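Local coordinates for sortase family protein (Streptococcus agalactiae, PDB 3O0P) that probably acts as a class C sortase, a cysteine transpeptidase that covalently joins pilin subunits into pili on the streptococcal surface, at residues T112-T117 with D174-L179; D154-V159 with L191-H196. All coordinates share one frame; numbering follows the deposited sequence.

Interaction 1. Residues T112-T117 with D174-L179; sequences THTVIT and DYATLL
A parallel strand pair at the heart of the sortase beta barrel sets His113 against Tyr175 and Thr177. Strands 112-117 and 174-179 run in register, and their backbones are joined by five hydrogen bonds, in which strand 112-117 accepts through Thr112 O, Thr114 O and Ile116 O and donates through Thr114 N and Ile116 N. With CG anti to its backbone N (chi1 -171°), His113 leans across to the neighbouring strand, where NE2 meets Thr177 OG1 at 2.7 Å in a hydrogen bond at the ring edge. The other ring nitrogen, ND1, is hydrogen-bonded to Leu168 O, so both nitrogens fix the rotation of the imidazole. Tyr175 CB sits over one ring face, 3.8 Å from the centroid of the His113 ring in a CH-pi contact, and the phenol turns its edge to the imidazole with the ring planes at 54°. On the opposite face of the sheet a water donates to Thr112 OG1, itself hydrogen-bonded to Gly109 O, and to Tyr175 O, each at 2.7 Å. Beyond it, Thr114 CG2 touches Ala176 CB at 3.7 Å and Ile116 CB packs on Leu178 CD2 at 3.9 Å, in a layer that continues onto Ile142 and Phe140 of strand 139-143. At the C-terminal end Thr117 OG1 donates to Leu179 O (2.7 Å) from above the carbonyl plane, 56° out of it, and is also hydrogen-bonded to Tyr48 OH. Such a buried parallel pair is typical of the sortase fold, in which the corresponding strands lead to the catalytic histidine and cysteine.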
ATOM      1  N   THR A 112       3.174 -11.567  -6.412  1.00 10.84           N
ATOM      2  CA  THR A 112       2.488 -10.721  -5.446  1.00 10.62           C
ATOM      3  C   THR A 112       2.343  -9.324  -6.019  1.00  9.18           C
ATOM      4  O   THR A 112       3.185  -8.864  -6.775  1.00 10.16           O
ATOM      5  CB  THR A 112       3.209 -10.659  -4.079  1.00 11.97           C
ATOM      6  OG1 THR A 112       4.479 -10.050  -4.238  0.85 11.12           O
ATOM      7  CG2 THR A 112       3.332 -12.018  -3.464  1.00 13.68           C
ATOM      8  N   HIS A 113       1.267  -8.661  -5.633  1.00  9.22           N
ATOM      9  CA  HIS A 113       1.058  -7.275  -6.006  1.00  8.85           C
ATOM     10  C   HIS A 113       0.288  -6.593  -4.897  1.00  8.19           C
ATOM     11  O   HIS A 113      -0.909  -6.839  -4.737  1.00  9.33           O
ATOM     12  CB  HIS A 113       0.307  -7.187  -7.327  0.90  9.30           C
ATOM     13  CG  HIS A 113       0.243  -5.800  -7.878  0.92  8.47           C
ATOM     14  ND1 HIS A 113      -0.292  -5.524  -9.112  0.79  9.11           N
ATOM     15  CD2 HIS A 113       0.684  -4.615  -7.392  0.89  8.34           C
ATOM     16  CE1 HIS A 113      -0.200  -4.225  -9.354  0.80  8.72           C
ATOM     17  NE2 HIS A 113       0.391  -3.650  -8.323  0.90  8.98           N
ATOM     18  N   THR A 114       0.997  -5.800  -4.092  1.00  8.06           N
ATOM     19  CA  THR A 114       0.374  -5.090  -2.983  1.00  8.35           C
ATOM     20  C   THR A 114       0.021  -3.687  -3.441  1.00  8.26           C
ATOM     21  O   THR A 114       0.756  -3.100  -4.236  1.00  9.05           O
ATOM     22  CB  THR A 114       1.350  -5.045  -1.778  0.88  7.47           C
ATOM     23  OG1 THR A 114       0.669  -4.622  -0.608  0.92  8.32           O
ATOM     24  CG2 THR A 114       2.536  -4.143  -2.000  0.88  7.24           C
ATOM     25  N   VAL A 115      -1.086  -3.142  -2.933  1.00  8.70           N
ATOM     26  CA  VAL A 115      -1.500  -1.789  -3.268  1.00  9.13           C
ATOM     27  C   VAL A 115      -1.676  -0.984  -1.984  1.00  8.75           C
ATOM     28  O   VAL A 115      -2.412  -1.393  -1.082  1.00  9.18           O
ATOM     29  CB  VAL A 115      -2.789  -1.804  -4.096  0.96 10.15           C
ATOM     30  CG1 VAL A 115      -3.203  -0.374  -4.410  1.00 11.78           C
ATOM     31  CG2 VAL A 115      -2.599  -2.594  -5.366  1.00 11.22           C
ATOM     32  N   ILE A 116      -0.950   0.124  -1.911  1.00  9.55           N
ATOM     33  CA  ILE A 116      -0.971   1.045  -0.776  1.00  9.42           C
ATOM     34  C   ILE A 116      -1.574   2.355  -1.274  1.00  9.27           C
ATOM     35  O   ILE A 116      -1.211   2.838  -2.342  1.00 10.18           O
ATOM     36  CB  ILE A 116       0.456   1.291  -0.256  0.95  9.59           C
ATOM     37  CG1 ILE A 116       1.126  -0.039   0.086  1.00 11.05           C
ATOM     38  CG2 ILE A 116       0.465   2.218   0.943  0.95 10.17           C
ATOM     39  CD1 ILE A 116       0.363  -0.914   1.090  1.00 13.22           C
ATOM     40  N   THR A 117      -2.480   2.936  -0.490  1.00  9.49           N
ATOM     41  CA  THR A 117      -3.233   4.070  -0.957  1.00 10.65           C
ATOM     42  C   THR A 117      -3.284   5.184   0.090  1.00  9.66           C
ATOM     43  O   THR A 117      -3.279   4.930   1.290  1.00 10.67           O
ATOM     44  CB  THR A 117      -4.643   3.618  -1.422  0.83 10.89           C
ATOM     45  OG1 THR A 117      -5.295   4.679  -2.115  0.82 11.05           O
ATOM     46  CG2 THR A 117      -5.533   3.151  -0.269  1.00 12.90           C
ATOM     47  N   ASP A 174       6.857  -9.389  -8.645  1.00 10.05           N
ATOM     48  CA  ASP A 174       6.666  -8.836  -7.311  1.00 10.12           C
ATOM     49  C   ASP A 174       6.523  -7.333  -7.508  1.00  9.23           C
ATOM     50  O   ASP A 174       7.492  -6.623  -7.757  1.00  9.98           O
ATOM     51  CB  ASP A 174       7.888  -9.184  -6.462  1.00 10.19           C
ATOM     52  CG  ASP A 174       7.807  -8.698  -5.033  0.91  8.10           C
ATOM     53  OD1 ASP A 174       6.987  -7.798  -4.724  0.81  7.53           O
ATOM     54  OD2 ASP A 174       8.655  -9.179  -4.243  0.84  8.64           O
ATOM     55  N   TYR A 175       5.281  -6.865  -7.453  1.00  8.72           N
ATOM     56  CA  TYR A 175       4.922  -5.486  -7.727  1.00  9.06           C
ATOM     57  C   TYR A 175       4.292  -4.811  -6.508  1.00  8.77           C
ATOM     58  O   TYR A 175       3.698  -5.456  -5.643  1.00  8.60           O
ATOM     59  CB  TYR A 175       3.897  -5.413  -8.875  1.00 10.31           C
ATOM     60  CG  TYR A 175       4.431  -5.579 -10.270  1.00 11.02           C
ATOM     61  CD1 TYR A 175       5.412  -4.749 -10.770  0.98 11.65           C
ATOM     62  CD2 TYR A 175       3.871  -6.514 -11.118  0.95 12.27           C
ATOM     63  CE1 TYR A 175       5.860  -4.858 -12.088  1.00 12.47           C
ATOM     64  CE2 TYR A 175       4.305  -6.643 -12.436  0.91 13.04           C
ATOM     65  CZ  TYR A 175       5.300  -5.806 -12.915  1.00 13.30           C
ATOM     66  OH  TYR A 175       5.756  -5.920 -14.208  0.83 15.18           O
ATOM     67  N   ALA A 176       4.399  -3.487  -6.482  1.00  8.51           N
ATOM     68  CA  ALA A 176       3.667  -2.677  -5.529  1.00  8.69           C
ATOM     69  C   ALA A 176       3.147  -1.465  -6.273  1.00  8.84           C
ATOM     70  O   ALA A 176       3.887  -0.868  -7.039  1.00 10.02           O
ATOM     71  CB  ALA A 176       4.567  -2.239  -4.376  1.00 10.19           C
ATOM     72  N   THR A 177       1.910  -1.082  -6.017  1.00  8.61           N
ATOM     73  CA  THR A 177       1.343   0.116  -6.603  1.00  8.76           C
ATOM     74  C   THR A 177       0.908   1.072  -5.514  1.00  8.34           C
ATOM     75  O   THR A 177       0.295   0.663  -4.523  1.00  9.36           O
ATOM     76  CB  THR A 177       0.159  -0.230  -7.516  1.00  9.60           C
ATOM     77  OG1 THR A 177       0.654  -0.964  -8.636  0.88  9.26           O
ATOM     78  CG2 THR A 177      -0.541   1.002  -8.034  0.97 10.93           C
ATOM     79  N   LEU A 178       1.245   2.342  -5.716  1.00  9.03           N
ATOM     80  CA  LEU A 178       0.743   3.443  -4.909  1.00  8.81           C
ATOM     81  C   LEU A 178      -0.430   4.076  -5.644  1.00  8.80           C
ATOM     82  O   LEU A 178      -0.330   4.428  -6.809  1.00  9.48           O
ATOM     83  CB  LEU A 178       1.847   4.470  -4.670  0.83  8.57           C
ATOM     84  CG  LEU A 178       3.130   3.906  -4.036  0.81  8.74           C
ATOM     85  CD1 LEU A 178       4.105   5.001  -3.769  0.75  9.23           C
ATOM     86  CD2 LEU A 178       2.853   3.100  -2.771  0.93 10.18           C
ATOM     87  N   LEU A 179      -1.560   4.163  -4.944  1.00  9.19           N
ATOM     88  CA  LEU A 179      -2.849   4.526  -5.507  1.00 10.31           C
ATOM     89  C   LEU A 179      -3.398   5.790  -4.872  1.00  9.95           C
ATOM     90  O   LEU A 179      -3.416   5.909  -3.647  1.00 10.70           O
ATOM     91  CB  LEU A 179      -3.841   3.375  -5.269  1.00 11.16           C
ATOM     92  CG  LEU A 179      -5.315   3.613  -5.580  1.00 12.86           C
ATOM     93  CD1 LEU A 179      -5.502   3.791  -7.046  1.00 16.20           C
ATOM     94  CD2 LEU A 179      -6.170   2.459  -5.037  0.80 14.24           C
TER
HETATM   95  O   HOH W   1       3.940  -7.436  -3.770  1.00 11.28           O

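Interaction 2. Residues D154-V159 with L191-H196; sequences DQIKVV and LLVRGH
Asp154 holds Arg194 and His196 together at one end of an antiparallel strand pair. Arg194 reaches Asp154 OD1 side-on in a salt bridge, NE at 2.9 Å on the syn lone pair and NH2 at 3.1 Å from above the carboxylate plane; the guanidinium and carboxylate planes stand 76° apart. Asp154 OD2 accepts a hydrogen bond from His196 ND1 at 2.8 Å, met on the anti side and out of the carboxylate plane. Turning CG between its backbone N and carbonyl carbon (chi1 69°) lets one carboxylate serve both partners. The Gln155 amide is stacked over a face of the same guanidinium, the two planes 26° apart, while Tyr175 offers Arg194 a cation-pi contact. Packing is tight at the far end, where buried Val159 CG2 meets buried Leu192 CD1 at 3.6 Å, the side chains crossing at about a right angle. Asp154 to Val158, by contrast, stay partly exposed, although Ile156 CG2 lies alongside buried Leu191 CD1 at 3.8 Å. On the face of Arg194 and Leu192, a water bridges Gln155 NE2 and Leu192 O, and Lys157 turns away to a salt bridge with Asp166. Asp154 N is hydrogen-bonded to Arg194 O at 2.8 Å, and Gln155 N reaches the same oxygen only weakly, the geometry of a classic beta bulge.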
ATOM      1  N   ASP A 154       8.012   1.697 -12.485  1.00 11.88           N
ATOM      2  CA  ASP A 154       8.148   1.274 -13.875  1.00 12.56           C
ATOM      3  C   ASP A 154       6.886   1.485 -14.720  1.00 12.67           C
ATOM      4  O   ASP A 154       6.898   1.169 -15.893  1.00 14.44           O
ATOM      5  CB  ASP A 154       8.588  -0.202 -13.973  1.00 12.81           C
ATOM      6  CG  ASP A 154       7.520  -1.200 -13.525  0.86 11.36           C
ATOM      7  OD1 ASP A 154       6.342  -0.837 -13.397  0.78 12.09           O
ATOM      8  OD2 ASP A 154       7.901  -2.393 -13.339  0.67 11.42           O
ATOM      9  N   GLN A 155       5.824   2.048 -14.153  1.00 12.50           N
ATOM     10  CA  GLN A 155       4.607   2.304 -14.905  1.00 12.87           C
ATOM     11  C   GLN A 155       3.760   3.295 -14.137  1.00 12.25           C
ATOM     12  O   GLN A 155       3.599   3.151 -12.946  1.00 13.43           O
ATOM     13  CB  GLN A 155       3.833   1.006 -15.091  1.00 14.77           C
ATOM     14  CG  GLN A 155       2.557   1.153 -15.924  1.00 15.80           C
ATOM     15  CD  GLN A 155       1.843  -0.169 -16.121  1.00 15.59           C
ATOM     16  OE1 GLN A 155       2.115  -0.891 -17.062  0.65 15.40           O
ATOM     17  NE2 GLN A 155       0.944  -0.493 -15.222  1.00 17.56           N
ATOM     18  N   ILE A 156       3.227   4.297 -14.818  1.00 12.09           N
ATOM     19  CA  ILE A 156       2.330   5.244 -14.211  1.00 12.50           C
ATOM     20  C   ILE A 156       1.114   5.352 -15.110  1.00 12.02           C
ATOM     21  O   ILE A 156       1.245   5.637 -16.300  1.00 12.93           O
ATOM     22  CB  ILE A 156       3.008   6.611 -14.063  1.00 14.71           C
ATOM     23  CG1 ILE A 156       4.259   6.448 -13.186  1.00 17.69           C
ATOM     24  CG2 ILE A 156       2.040   7.603 -13.470  1.00 17.69           C
ATOM     25  CD1 ILE A 156       5.139   7.643 -13.108  0.68 19.88           C
ATOM     26  N   LYS A 157      -0.055   5.060 -14.545  1.00 12.47           N
ATOM     27  CA  LYS A 157      -1.295   5.032 -15.308  1.00 12.94           C
ATOM     28  C   LYS A 157      -2.388   5.771 -14.577  1.00 12.32           C
ATOM     29  O   LYS A 157      -2.453   5.741 -13.358  1.00 12.82           O
ATOM     30  CB  LYS A 157      -1.767   3.603 -15.574  1.00 16.17           C
ATOM     31  CG  LYS A 157      -0.858   2.836 -16.495  1.00 18.23           C
ATOM     32  CD  LYS A 157      -1.357   1.426 -16.759  1.00 19.62           C
ATOM     33  CE  LYS A 157      -2.428   1.405 -17.827  0.89 20.62           C
ATOM     34  NZ  LYS A 157      -2.770   0.019 -18.226  1.00 21.74           N
ATOM     35  N   VAL A 158      -3.269   6.416 -15.337  1.00 13.10           N
ATOM     36  CA  VAL A 158      -4.470   7.044 -14.813  1.00 13.49           C
ATOM     37  C   VAL A 158      -5.628   6.250 -15.378  1.00 14.32           C
ATOM     38  O   VAL A 158      -5.735   6.100 -16.596  1.00 16.74           O
ATOM     39  CB  VAL A 158      -4.547   8.518 -15.228  0.86 14.60           C
ATOM     40  CG1 VAL A 158      -5.927   9.087 -14.906  0.83 15.83           C
ATOM     41  CG2 VAL A 158      -3.443   9.303 -14.533  0.91 16.50           C
ATOM     42  N   VAL A 159      -6.491   5.741 -14.499  1.00 14.09           N
ATOM     43  CA  VAL A 159      -7.571   4.837 -14.880  1.00 14.36           C
ATOM     44  C   VAL A 159      -8.899   5.288 -14.255  1.00 14.65           C
ATOM     45  O   VAL A 159      -8.939   6.112 -13.322  1.00 13.71           O
ATOM     46  CB  VAL A 159      -7.244   3.370 -14.483  0.87 16.04           C
ATOM     47  CG1 VAL A 159      -5.900   2.937 -15.097  0.93 18.00           C
ATOM     48  CG2 VAL A 159      -7.257   3.232 -12.961  1.00 18.24           C
ATOM     49  N   LEU A 191      -4.913   7.459  -9.939  1.00 10.39           N
ATOM     50  CA  LEU A 191      -3.527   7.442 -10.344  1.00 10.52           C
ATOM     51  C   LEU A 191      -2.856   6.234  -9.712  1.00  9.41           C
ATOM     52  O   LEU A 191      -2.887   6.075  -8.489  1.00 10.41           O
ATOM     53  CB  LEU A 191      -2.836   8.727  -9.875  1.00 11.51           C
ATOM     54  CG  LEU A 191      -1.317   8.801 -10.086  1.00 12.88           C
ATOM     55  CD1 LEU A 191      -0.973   8.765 -11.558  1.00 15.05           C
ATOM     56  CD2 LEU A 191      -0.740  10.043  -9.413  1.00 15.38           C
ATOM     57  N   LEU A 192      -2.206   5.435 -10.557  1.00 10.14           N
ATOM     58  CA  LEU A 192      -1.561   4.192 -10.158  1.00  9.87           C
ATOM     59  C   LEU A 192      -0.079   4.253 -10.520  1.00 10.00           C
ATOM     60  O   LEU A 192       0.277   4.234 -11.694  1.00 11.77           O
ATOM     61  CB  LEU A 192      -2.197   2.991 -10.879  1.00 10.91           C
ATOM     62  CG  LEU A 192      -3.586   2.523 -10.434  1.00 13.00           C
ATOM     63  CD1 LEU A 192      -4.634   3.607 -10.484  0.67 13.75           C
ATOM     64  CD2 LEU A 192      -4.041   1.338 -11.291  1.00 16.13           C
ATOM     65  N   VAL A 193       0.776   4.347  -9.508  1.00 10.02           N
ATOM     66  CA  VAL A 193       2.221   4.352  -9.681  1.00 10.48           C
ATOM     67  C   VAL A 193       2.748   2.983  -9.270  1.00  9.46           C
ATOM     68  O   VAL A 193       2.785   2.666  -8.092  1.00  9.84           O
ATOM     69  CB  VAL A 193       2.854   5.475  -8.831  1.00 10.79           C
ATOM     70  CG1 VAL A 193       4.352   5.468  -9.000  0.82 10.59           C
ATOM     71  CG2 VAL A 193       2.282   6.854  -9.229  1.00 12.65           C
ATOM     72  N   ARG A 194       3.157   2.178 -10.249  1.00  9.82           N
ATOM     73  CA  ARG A 194       3.615   0.829 -10.022  1.00  9.85           C
ATOM     74  C   ARG A 194       5.131   0.761 -10.035  1.00  9.62           C
ATOM     75  O   ARG A 194       5.788   1.382 -10.875  1.00 10.62           O
ATOM     76  CB  ARG A 194       3.062  -0.096 -11.106  1.00 11.02           C
ATOM     77  CG  ARG A 194       3.339  -1.569 -10.835  1.00 11.02           C
ATOM     78  CD  ARG A 194       2.917  -2.465 -11.989  1.00 12.67           C
ATOM     79  NE  ARG A 194       3.836  -2.306 -13.100  1.00 13.29           N
ATOM     80  CZ  ARG A 194       3.703  -2.907 -14.273  0.94 14.05           C
ATOM     81  NH1 ARG A 194       2.632  -3.643 -14.493  1.00 15.11           N
ATOM     82  NH2 ARG A 194       4.619  -2.735 -15.225  1.00 16.54           N
ATOM     83  N   GLY A 195       5.680   0.008  -9.091  1.00  9.56           N
ATOM     84  CA  GLY A 195       7.094  -0.318  -9.094  1.00 10.49           C
ATOM     85  C   GLY A 195       7.321  -1.814  -8.962  1.00  9.64           C
ATOM     86  O   GLY A 195       6.467  -2.535  -8.471  1.00  9.98           O
ATOM     87  N   HIS A 196       8.478  -2.274  -9.414  1.00 10.18           N
ATOM     88  CA  HIS A 196       8.871  -3.675  -9.260  1.00  9.28           C
ATOM     89  C   HIS A 196       9.940  -3.821  -8.208  1.00  8.55           C
ATOM     90  O   HIS A 196      10.684  -2.884  -7.918  1.00 10.08           O
ATOM     91  CB  HIS A 196       9.358  -4.282 -10.584  0.92 10.25           C
ATOM     92  CG  HIS A 196      10.530  -3.583 -11.189  0.85  9.82           C
ATOM     93  ND1 HIS A 196      10.416  -2.661 -12.209  0.77 10.68           N
ATOM     94  CD2 HIS A 196      11.854  -3.675 -10.912  1.00 11.61           C
ATOM     95  CE1 HIS A 196      11.621  -2.240 -12.552  1.00 12.14           C
ATOM     96  NE2 HIS A 196      12.510  -2.820 -11.768  0.75 11.30           N
TER
HETATM   97  O   HOH W   2       0.268   1.380 -13.068  1.00 13.17           O

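How the interactions relate
From the N terminus the segments come in the order 112-117, 154-159, 174-179, 191-196, so the two contacts cross. Interaction 1 closes a loop of 56 residues that carries the first strand of interaction 2; the second strand of interaction 1 in turn lies within the 31 residues that interaction 2 spans. In the sheet the order becomes 112-117, 174-182, 189-198, 148-159, and the two contacts become neighbours. Probable backbone hydrogen bonds, Leu178 N to Val193 O and Gly195 N to Ala176 O, join them along the shared middle, where Tyr175 CD1 also packs against Gly195 O. Together they tie the buried parallel centre of the barrel to its more exposed antiparallel flank.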